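Local coordinates for protein RV1873 (Mycobacterium tuberculosis, PDB 2JEK) that is of unknown function, a conserved all-helical member of the DUF1810 family whose helices wind into a right-handed superhelix, at residues 41-46 with 106-111; 46-51 with 133-138; 83-88 with 127-132. All blocks are in the same frame, centred on the assembly; numbering follows the deposited sequence.

Contact 1. Residues 41-46 with 106-111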
loop_
_atom_site.group_PDB
_atom_site.type_symbol
_atom_site.label_atom_id
_atom_site.label_comp_id
_atom_site.label_asym_id
_atom_site.label_seq_id
_atom_site.Cartn_x
_atom_site.Cartn_y
_atom_site.Cartn_z
ATOM N N VAL A 41 -2.566 1.357 5.625
ATOM C CA VAL A 41 -3.122 2.123 4.491
ATOM C C VAL A 41 -2.528 1.623 3.156
ATOM O O VAL A 41 -3.258 1.476 2.172
ATOM C CB VAL A 41 -2.878 3.649 4.669
ATOM C CG1 VAL A 41 -3.247 4.443 3.400
ATOM C CG2 VAL A 41 -3.676 4.165 5.856
ATOM N N PHE A 42 -1.210 1.374 3.136
ATOM C CA PHE A 42 -0.547 0.810 1.970
ATOM C C PHE A 42 0.127 -0.476 2.426
ATOM O O PHE A 42 1.340 -0.509 2.661
ATOM C CB PHE A 42 0.486 1.800 1.407
ATOM C CG PHE A 42 -0.123 2.962 0.676
ATOM C CD1 PHE A 42 -0.744 2.780 -0.560
ATOM C CD2 PHE A 42 -0.058 4.239 1.212
ATOM C CE1 PHE A 42 -1.286 3.857 -1.252
ATOM C CE2 PHE A 42 -0.598 5.329 0.510
ATOM C CZ PHE A 42 -1.211 5.137 -0.711
ATOM N N PRO A 43 -0.665 -1.549 2.571
ATOM C CA PRO A 43 -0.097 -2.745 3.176
ATOM C C PRO A 43 0.952 -3.424 2.316
ATOM O O PRO A 43 0.904 -3.361 1.081
ATOM C CB PRO A 43 -1.318 -3.661 3.351
ATOM C CG PRO A 43 -2.505 -2.709 3.323
ATOM C CD PRO A 43 -2.098 -1.718 2.279
ATOM N N GLN A 44 1.898 -4.078 2.984
ATOM C CA GLN A 44 2.962 -4.809 2.310
ATOM C C GLN A 44 3.029 -6.231 2.869
ATOM O O GLN A 44 2.440 -6.532 3.909
ATOM C CB GLN A 44 4.305 -4.101 2.507
ATOM C CG GLN A 44 4.807 -4.123 3.953
ATOM C CD GLN A 44 6.118 -3.411 4.135
ATOM O OE1 GLN A 44 6.903 -3.747 5.019
ATOM N NE2 GLN A 44 6.365 -2.415 3.305
ATOM N N LEU A 45 3.772 -7.102 2.187
ATOM C CA LEU A 45 3.888 -8.482 2.636
ATOM C C LEU A 45 4.502 -8.589 4.013
ATOM O O LEU A 45 5.465 -7.895 4.345
ATOM C CB LEU A 45 4.723 -9.330 1.678
ATOM C CG LEU A 45 4.028 -9.822 0.411
ATOM C CD1 LEU A 45 5.024 -10.621 -0.433
ATOM C CD2 LEU A 45 2.810 -10.668 0.723
ATOM N N ARG A 46 3.939 -9.484 4.815
ATOM C CA ARG A 46 4.502 -9.822 6.101
ATOM C C ARG A 46 5.885 -10.421 5.848
ATOM O O ARG A 46 6.086 -11.129 4.861
ATOM C CB ARG A 46 3.593 -10.835 6.797
ATOM C CG ARG A 46 4.094 -11.298 8.154
ATOM C CD ARG A 46 3.008 -12.072 8.882
ATOM N NE ARG A 46 1.913 -11.207 9.325
ATOM C CZ ARG A 46 0.630 -11.563 9.338
ATOM N NH1 ARG A 46 0.264 -12.768 8.903
ATOM N NH2 ARG A 46 -0.291 -10.711 9.773
ATOM N N CYS A 106 6.519 1.383 -2.362
ATOM C CA CYS A 106 6.958 0.531 -3.458
ATOM C C CYS A 106 6.561 -0.930 -3.216
ATOM O O CYS A 106 6.047 -1.607 -4.113
ATOM C CB CYS A 106 8.465 0.667 -3.652
ATOM S SG CYS A 106 9.059 -0.246 -5.068
ATOM N N SER A 107 6.808 -1.429 -2.008
ATOM C CA SER A 107 6.458 -2.801 -1.664
ATOM C C SER A 107 4.959 -3.051 -1.772
ATOM O O SER A 107 4.531 -4.102 -2.254
ATOM C CB SER A 107 6.925 -3.137 -0.249
ATOM O OG SER A 107 8.339 -2.977 -0.153
ATOM N N SER A 108 4.161 -2.086 -1.309
ATOM C CA SER A 108 2.707 -2.205 -1.382
ATOM C C SER A 108 2.233 -2.252 -2.837
ATOM O O SER A 108 1.450 -3.121 -3.226
ATOM C CB SER A 108 2.045 -1.047 -0.632
ATOM O OG SER A 108 0.630 -1.195 -0.618
ATOM N N MET A 109 2.701 -1.325 -3.657
ATOM C CA MET A 109 2.286 -1.299 -5.063
ATOM C C MET A 109 2.732 -2.562 -5.804
ATOM O O MET A 109 1.997 -3.087 -6.641
ATOM C CB MET A 109 2.824 -0.046 -5.766
ATOM C CG MET A 109 2.301 1.288 -5.202
ATOM S SD MET A 109 0.501 1.462 -5.326
ATOM C CE MET A 109 -0.068 0.856 -3.730
ATOM N N THR A 110 3.924 -3.052 -5.486
ATOM C CA THR A 110 4.463 -4.260 -6.124
ATOM C C THR A 110 3.554 -5.444 -5.801
ATOM O O THR A 110 3.172 -6.206 -6.693
ATOM C CB THR A 110 5.900 -4.534 -5.657
ATOM O OG1 THR A 110 6.730 -3.438 -6.062
ATOM C CG2 THR A 110 6.445 -5.823 -6.265
ATOM N N LEU A 111 3.193 -5.582 -4.529
ATOM C CA LEU A 111 2.300 -6.655 -4.094
ATOM C C LEU A 111 0.945 -6.591 -4.796
ATOM O O LEU A 111 0.494 -7.581 -5.389
ATOM C CB LEU A 111 2.101 -6.570 -2.579
ATOM C CG LEU A 111 1.013 -7.474 -1.980
ATOM C CD1 LEU A 111 1.303 -8.944 -2.239
ATOM C CD2 LEU A 111 0.856 -7.205 -0.488
HETATM O O HOH W 1 9.239 -2.262 2.557
HETATM O O HOH W 2 4.902 -6.213 -0.352
#
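The extended, non-helical chain of residues 42-45 passes close over one side of helix 101-115, nearest where the CA atoms of Q44 and S108 lie 4.5 Å apart, and S108 meets P43 at this approach. S108 OG donates to P43 O at 2.8 Å, standing above the carbonyl plane, 36° out of it. With OG anti to the backbone N (chi1 -176°), the hydroxyl reaches across to the loop and also lies at the edge of the F42 ring. S108 CA adds a CH...O contact of 3.3 Å to P43 O. On one flank the F42 ring atom CD1 packs against the M109 methyl CE at 3.8 Å, the methionine chain bending at chi2 and chi3 to bring CE there; F42 also rests on L78, C81 and T82 of helix 74-87. Further along the loop, L45 CD2 meets L111 CD1 at 3.7 Å. Two waters bridge the segments. One accepts from Q44 NE2 and is hydrogen-bonded to S107 OG, whose hydroxyl also bonds to L103 O. The other accepts from L45 N at 2.9 Å and donates to S107 O, so the loop N-H is tied to a helix carbonyl by a water bridge. All the touching residues are buried. This is loop-on-helix packing at the centre of the DUF1810 fold, where the connection between helices 38-41 and 52-56 lies against helix 101-115.

Contact 2. Residues 46-51 with 133-138; sequences RGLGSS and GEDRRT
The guanidinium of R137 carries the L48 methyl CD2 over the centre of one face, 3.8 Å above its plane, while G47 O approaches the group obliquely. L48 O receives the polar end: R137 NH1 donates to it at 3.3 Å, in the carbonyl plane and on a lone pair, with an N-H...O angle of 149°. A second bond, from R137 NH2 to the same oxygen, is weak. The arginine is bent at chi3 (77°), which folds the guanidinium back over the leucine, and the two side chains run alongside each other in opposite senses; the same CD2 also packs on R137 CB at 3.6 Å. One leucine thus meets the arginine twice, by its methyl and by its carbonyl. Its other methyl, CD1, lies at the start of helix 136-143, 3.3 Å from T138 OG1, with the leucine side chain lying across the threonine.

That hydroxyl belongs to the helix cap. D135 is the N-cap residue, and its OD2 accepts from both T138 OG1, at 2.7 Å, and T138 N. The hydroxyl arrives on the anti side of the carboxylate, whereas the amide comes from above its plane, 41° out of it. The first bond orients the threonine hydroxyl, and the two together hold the D135 carboxylate. L48 also touches L141, one turn further along the helix. R137 is exposed, and its bonds to L48 O are long. The chemistry implies a junction in which apolar contact with L48 does much of the joining of loop 46-51 to the helix, the arginine adds modest polar bonds at the surface, and the carboxylate probably gains from the favourable field of the helix N-terminus.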
loop_
_atom_site.group_PDB
_atom_site.type_symbol
_atom_site.label_atom_id
_atom_site.label_comp_id
_atom_site.label_asym_id
_atom_site.label_seq_id
_atom_site.Cartn_x
_atom_site.Cartn_y
_atom_site.Cartn_z
ATOM N N ARG A 46 3.939 -9.484 4.815
ATOM C CA ARG A 46 4.502 -9.822 6.101
ATOM C C ARG A 46 5.885 -10.421 5.848
ATOM O O ARG A 46 6.086 -11.129 4.861
ATOM C CB ARG A 46 3.593 -10.835 6.797
ATOM C CG ARG A 46 4.094 -11.298 8.154
ATOM C CD ARG A 46 3.008 -12.072 8.882
ATOM N NE ARG A 46 1.913 -11.207 9.325
ATOM C CZ ARG A 46 0.630 -11.563 9.338
ATOM N NH1 ARG A 46 0.264 -12.768 8.903
ATOM N NH2 ARG A 46 -0.291 -10.711 9.773
ATOM N N GLY A 47 6.839 -10.100 6.711
ATOM C CA GLY A 47 8.190 -10.619 6.538
ATOM C C GLY A 47 9.126 -9.559 5.997
ATOM O O GLY A 47 10.346 -9.688 6.102
ATOM N N LEU A 48 8.569 -8.503 5.412
ATOM C CA LEU A 48 9.393 -7.380 4.958
ATOM C C LEU A 48 9.844 -6.449 6.084
ATOM O O LEU A 48 10.967 -5.954 6.061
ATOM C CB LEU A 48 8.680 -6.575 3.868
ATOM C CG LEU A 48 8.427 -7.338 2.568
ATOM C CD1 LEU A 48 7.578 -6.475 1.638
ATOM C CD2 LEU A 48 9.748 -7.730 1.891
ATOM N N GLY A 49 8.958 -6.187 7.038
ATOM C CA GLY A 49 9.297 -5.392 8.218
ATOM C C GLY A 49 9.230 -6.306 9.425
ATOM O O GLY A 49 8.525 -7.312 9.400
ATOM N N SER A 50 9.957 -5.972 10.484
ATOM C CA SER A 50 10.023 -6.871 11.629
ATOM C C SER A 50 9.393 -6.331 12.910
ATOM O O SER A 50 9.258 -7.078 13.877
ATOM C CB SER A 50 11.467 -7.324 11.884
ATOM O OG SER A 50 12.296 -6.228 12.199
ATOM N N SER A 51 8.999 -5.057 12.926
ATOM C CA SER A 51 8.341 -4.489 14.108
ATOM C C SER A 51 6.978 -5.156 14.317
ATOM O O SER A 51 6.351 -5.578 13.341
ATOM C CB SER A 51 8.175 -2.978 13.962
ATOM O OG SER A 51 7.199 -2.682 12.977
ATOM N N GLY A 133 10.153 0.454 -11.699
ATOM C CA GLY A 133 10.791 -0.586 -10.909
ATOM C C GLY A 133 9.839 -1.164 -9.883
ATOM O O GLY A 133 8.765 -0.607 -9.631
ATOM N N GLU A 134 10.255 -2.279 -9.291
ATOM C CA GLU A 134 9.446 -3.025 -8.334
ATOM C C GLU A 134 10.269 -3.340 -7.100
ATOM O O GLU A 134 11.498 -3.315 -7.138
ATOM C CB GLU A 134 8.991 -4.342 -8.948
ATOM C CG GLU A 134 7.827 -4.239 -9.916
ATOM C CD GLU A 134 7.365 -5.601 -10.393
ATOM O OE1 GLU A 134 8.085 -6.224 -11.200
ATOM O OE2 GLU A 134 6.286 -6.055 -9.954
ATOM N N ASP A 135 9.587 -3.665 -6.008
ATOM C CA ASP A 135 10.273 -4.052 -4.798
ATOM C C ASP A 135 10.828 -5.454 -4.963
ATOM O O ASP A 135 10.082 -6.422 -5.069
ATOM C CB ASP A 135 9.320 -3.997 -3.611
ATOM C CG ASP A 135 10.017 -4.219 -2.310
ATOM O OD1 ASP A 135 10.888 -3.391 -1.961
ATOM O OD2 ASP A 135 9.708 -5.211 -1.623
ATOM N N ARG A 136 12.154 -5.529 -4.979
ATOM C CA ARG A 136 12.891 -6.763 -5.189
ATOM C C ARG A 136 12.478 -7.886 -4.235
ATOM O O ARG A 136 12.229 -9.011 -4.655
ATOM C CB ARG A 136 14.380 -6.462 -5.026
ATOM C CG ARG A 136 15.277 -7.669 -5.199
ATOM C CD ARG A 136 16.750 -7.285 -5.109
ATOM N NE ARG A 136 17.099 -6.157 -5.978
ATOM C CZ ARG A 136 17.101 -6.179 -7.312
ATOM N NH1 ARG A 136 16.759 -7.274 -7.986
ATOM N NH2 ARG A 136 17.439 -5.085 -7.977
ATOM N N ARG A 137 12.399 -7.548 -2.957
ATOM C CA ARG A 137 12.099 -8.532 -1.925
ATOM C C ARG A 137 10.663 -9.052 -2.050
ATOM O O ARG A 137 10.408 -10.231 -1.819
ATOM C CB ARG A 137 12.364 -7.942 -0.538
ATOM C CG ARG A 137 13.859 -7.665 -0.267
ATOM C CD ARG A 137 14.047 -6.823 0.983
ATOM N NE ARG A 137 13.890 -7.609 2.205
ATOM C CZ ARG A 137 13.338 -7.159 3.331
ATOM N NH1 ARG A 137 12.861 -5.919 3.407
ATOM N NH2 ARG A 137 13.243 -7.963 4.380
ATOM N N THR A 138 9.734 -8.184 -2.444
ATOM C CA THR A 138 8.344 -8.608 -2.656
ATOM C C THR A 138 8.227 -9.588 -3.827
ATOM O O THR A 138 7.543 -10.612 -3.740
ATOM C CB THR A 138 7.424 -7.389 -2.887
ATOM O OG1 THR A 138 7.384 -6.593 -1.694
ATOM C CG2 THR A 138 6.002 -7.833 -3.209
#

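Contact 3. Residues 83-88 with 127-132. With SO4 (sulfate ion), chain B.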
loop_
_atom_site.group_PDB
_atom_site.type_symbol
_atom_site.label_atom_id
_atom_site.label_comp_id
_atom_site.label_asym_id
_atom_site.label_seq_id
_atom_site.Cartn_x
_atom_site.Cartn_y
_atom_site.Cartn_z
ATOM N N GLY A 83 -4.631 6.553 -6.196
ATOM C CA GLY A 83 -5.011 7.603 -7.143
ATOM C C GLY A 83 -4.638 9.000 -6.683
ATOM O O GLY A 83 -4.166 9.836 -7.487
ATOM N N LEU A 84 -4.817 9.263 -5.385
ATOM C CA LEU A 84 -4.413 10.553 -4.806
ATOM C C LEU A 84 -2.917 10.806 -4.960
ATOM O O LEU A 84 -2.495 11.916 -5.298
ATOM C CB LEU A 84 -4.828 10.653 -3.331
ATOM C CG LEU A 84 -6.334 10.754 -3.088
ATOM C CD1 LEU A 84 -6.640 10.612 -1.601
ATOM C CD2 LEU A 84 -6.870 12.073 -3.651
ATOM N N VAL A 85 -2.113 9.767 -4.725
ATOM C CA VAL A 85 -0.668 9.891 -4.891
ATOM C C VAL A 85 -0.333 10.142 -6.363
ATOM O O VAL A 85 0.488 11.005 -6.678
ATOM C CB VAL A 85 0.089 8.647 -4.351
ATOM C CG1 VAL A 85 1.593 8.764 -4.629
ATOM C CG2 VAL A 85 -0.138 8.487 -2.842
ATOM N N ASN A 86 -0.984 9.401 -7.260
ATOM C CA ASN A 86 -0.735 9.563 -8.702
ATOM C C ASN A 86 -1.046 10.965 -9.214
ATOM O O ASN A 86 -0.434 11.413 -10.173
ATOM C CB ASN A 86 -1.492 8.523 -9.517
ATOM C CG ASN A 86 -0.836 7.162 -9.468
ATOM O OD1 ASN A 86 0.361 7.051 -9.228
ATOM N ND2 ASN A 86 -1.611 6.128 -9.735
ATOM N N GLN A 87 -1.954 11.654 -8.527
ATOM C CA GLN A 87 -2.443 12.993 -8.884
ATOM C C GLN A 87 -1.497 14.133 -8.483
ATOM O O GLN A 87 -1.575 15.236 -9.044
ATOM C CB GLN A 87 -3.810 13.188 -8.221
ATOM C CG GLN A 87 -4.611 14.378 -8.674
ATOM C CD GLN A 87 -5.970 14.420 -8.014
ATOM O OE1 GLN A 87 -6.084 14.457 -6.785
ATOM N NE2 GLN A 87 -7.011 14.410 -8.825
ATOM N N VAL A 88 -0.621 13.884 -7.512
ATOM C CA VAL A 88 0.320 14.902 -7.036
ATOM C C VAL A 88 1.294 15.291 -8.155
ATOM O O VAL A 88 1.807 14.429 -8.868
ATOM C CB VAL A 88 1.103 14.413 -5.790
ATOM C CG1 VAL A 88 2.071 15.484 -5.295
ATOM C CG2 VAL A 88 0.150 14.046 -4.660
ATOM N N ALA A 127 5.432 3.389 -12.262
ATOM C CA ALA A 127 5.981 3.999 -13.476
ATOM C C ALA A 127 6.336 5.464 -13.235
ATOM O O ALA A 127 7.390 5.939 -13.667
ATOM C CB ALA A 127 4.987 3.867 -14.629
ATOM N N LYS A 128 5.460 6.183 -12.542
ATOM C CA LYS A 128 5.639 7.621 -12.355
ATOM C C LYS A 128 6.746 7.936 -11.360
ATOM O O LYS A 128 7.541 8.872 -11.554
ATOM C CB LYS A 128 4.328 8.273 -11.889
ATOM C CG LYS A 128 4.468 9.772 -11.628
ATOM C CD LYS A 128 3.124 10.438 -11.472
ATOM C CE LYS A 128 3.270 11.891 -11.036
ATOM N NZ LYS A 128 1.962 12.595 -11.002
ATOM N N TYR A 129 6.795 7.155 -10.287
ATOM C CA TYR A 129 7.607 7.516 -9.128
ATOM C C TYR A 129 8.826 6.638 -8.860
ATOM O O TYR A 129 9.716 7.055 -8.103
ATOM C CB TYR A 129 6.737 7.508 -7.879
ATOM C CG TYR A 129 5.750 8.623 -7.819
ATOM C CD1 TYR A 129 6.168 9.931 -7.549
ATOM C CD2 TYR A 129 4.385 8.375 -7.976
ATOM C CE1 TYR A 129 5.261 10.962 -7.468
ATOM C CE2 TYR A 129 3.457 9.408 -7.896
ATOM C CZ TYR A 129 3.901 10.705 -7.641
ATOM O OH TYR A 129 2.986 11.713 -7.546
ATOM N N TYR A 130 8.866 5.446 -9.456
ATOM C CA TYR A 130 9.933 4.474 -9.177
ATOM C C TYR A 130 10.598 3.979 -10.458
ATOM O O TYR A 130 11.171 2.895 -10.481
ATOM C CB TYR A 130 9.406 3.274 -8.376
ATOM C CG TYR A 130 8.891 3.648 -6.998
ATOM C CD1 TYR A 130 9.746 3.667 -5.899
ATOM C CD2 TYR A 130 7.563 4.020 -6.812
ATOM C CE1 TYR A 130 9.272 4.036 -4.629
ATOM C CE2 TYR A 130 7.079 4.394 -5.567
ATOM C CZ TYR A 130 7.933 4.391 -4.473
ATOM O OH TYR A 130 7.408 4.764 -3.260
ATOM N N GLY A 131 10.465 4.759 -11.529
ATOM C CA GLY A 131 11.066 4.397 -12.827
ATOM C C GLY A 131 10.591 3.065 -13.391
ATOM O O GLY A 131 11.314 2.403 -14.135
ATOM N N GLY A 132 9.367 2.662 -13.032
ATOM C CA GLY A 132 8.810 1.391 -13.469
ATOM C C GLY A 132 9.334 0.186 -12.715
ATOM O O GLY A 132 9.011 -0.960 -13.063
HETATM S S SO4 B . 0.600 12.857 -14.313
HETATM O O1 SO4 B . 0.271 13.770 -15.406
HETATM O O2 SO4 B . 1.949 13.128 -13.825
HETATM O O3 SO4 B . 0.478 11.473 -14.757
HETATM O O4 SO4 B . -0.341 13.114 -13.219
#
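Y129 and V85 join the C-terminal ends of helices 120-129 and 74-87, a helix-end contact in this all-helical fold, closely packed around the tyrosine and polar and solvent-exposed around K128. On the packed side Y129 OH donates to V85 O at 2.7 Å, tilted 28° from the carbonyl plane. V85 O is gripped twice, since V88 N reaches it from the opposite face of that plane, in the last turn of the helix. Ring atom CE2 of Y129 lies 3.8 Å from V85 CG1, and V88 CB lies against the hydroxyl itself. The amide of N86 runs nearly coplanar with the ring, 9° apart, bringing OD1 to the ring edge near CE2; its ND2 bonds to D121 O, within helix 120-129. I93 of helix 93-96 touches both V85 and Y129.

Toward solvent the exposed K128 takes over. Its chain is extended throughout, with CG anti to the backbone N (chi1 178°), and CG sits over one face of the Y129 ring, 3.8 Å above its plane. The ammonium group thereby spans to the helix end, where NZ donates to N86 O at 2.8 Å and to V88 O, main-chain oxygens at and just past the end of helix 74-87. There the positive charge would be expected to be favoured by the helix dipole. A sulfate, probably from the crystallisation liquor, lies on the outer side and is also held by Q89 NE2. K128 NZ donates to its O2 at 2.9 Å, and weakly to its O4.

Overall arrangement
Contact 1 is the core of the set, its centre about 4 Å from that of the chain, whereas contacts 2 and 3 lie at the surface. Helix 101-115 of contact 1 binds the chain just before helix 136-143 of contact 2: T110 OG1 probably bonds to D135 N, and S107 OG to D135 OD2. The loop segments of these two contacts meet at R46, so the same loop, 42-51, supplies both. Contact 3 touches contact 1 only through packing, C106 on Y130 and F42 on V85, and meets contact 2 only along the chain. Water bridges and a serine hydroxyl link the buried contact; an arginine and a lysine, each bonding to backbone carbonyls, mark the surface contacts.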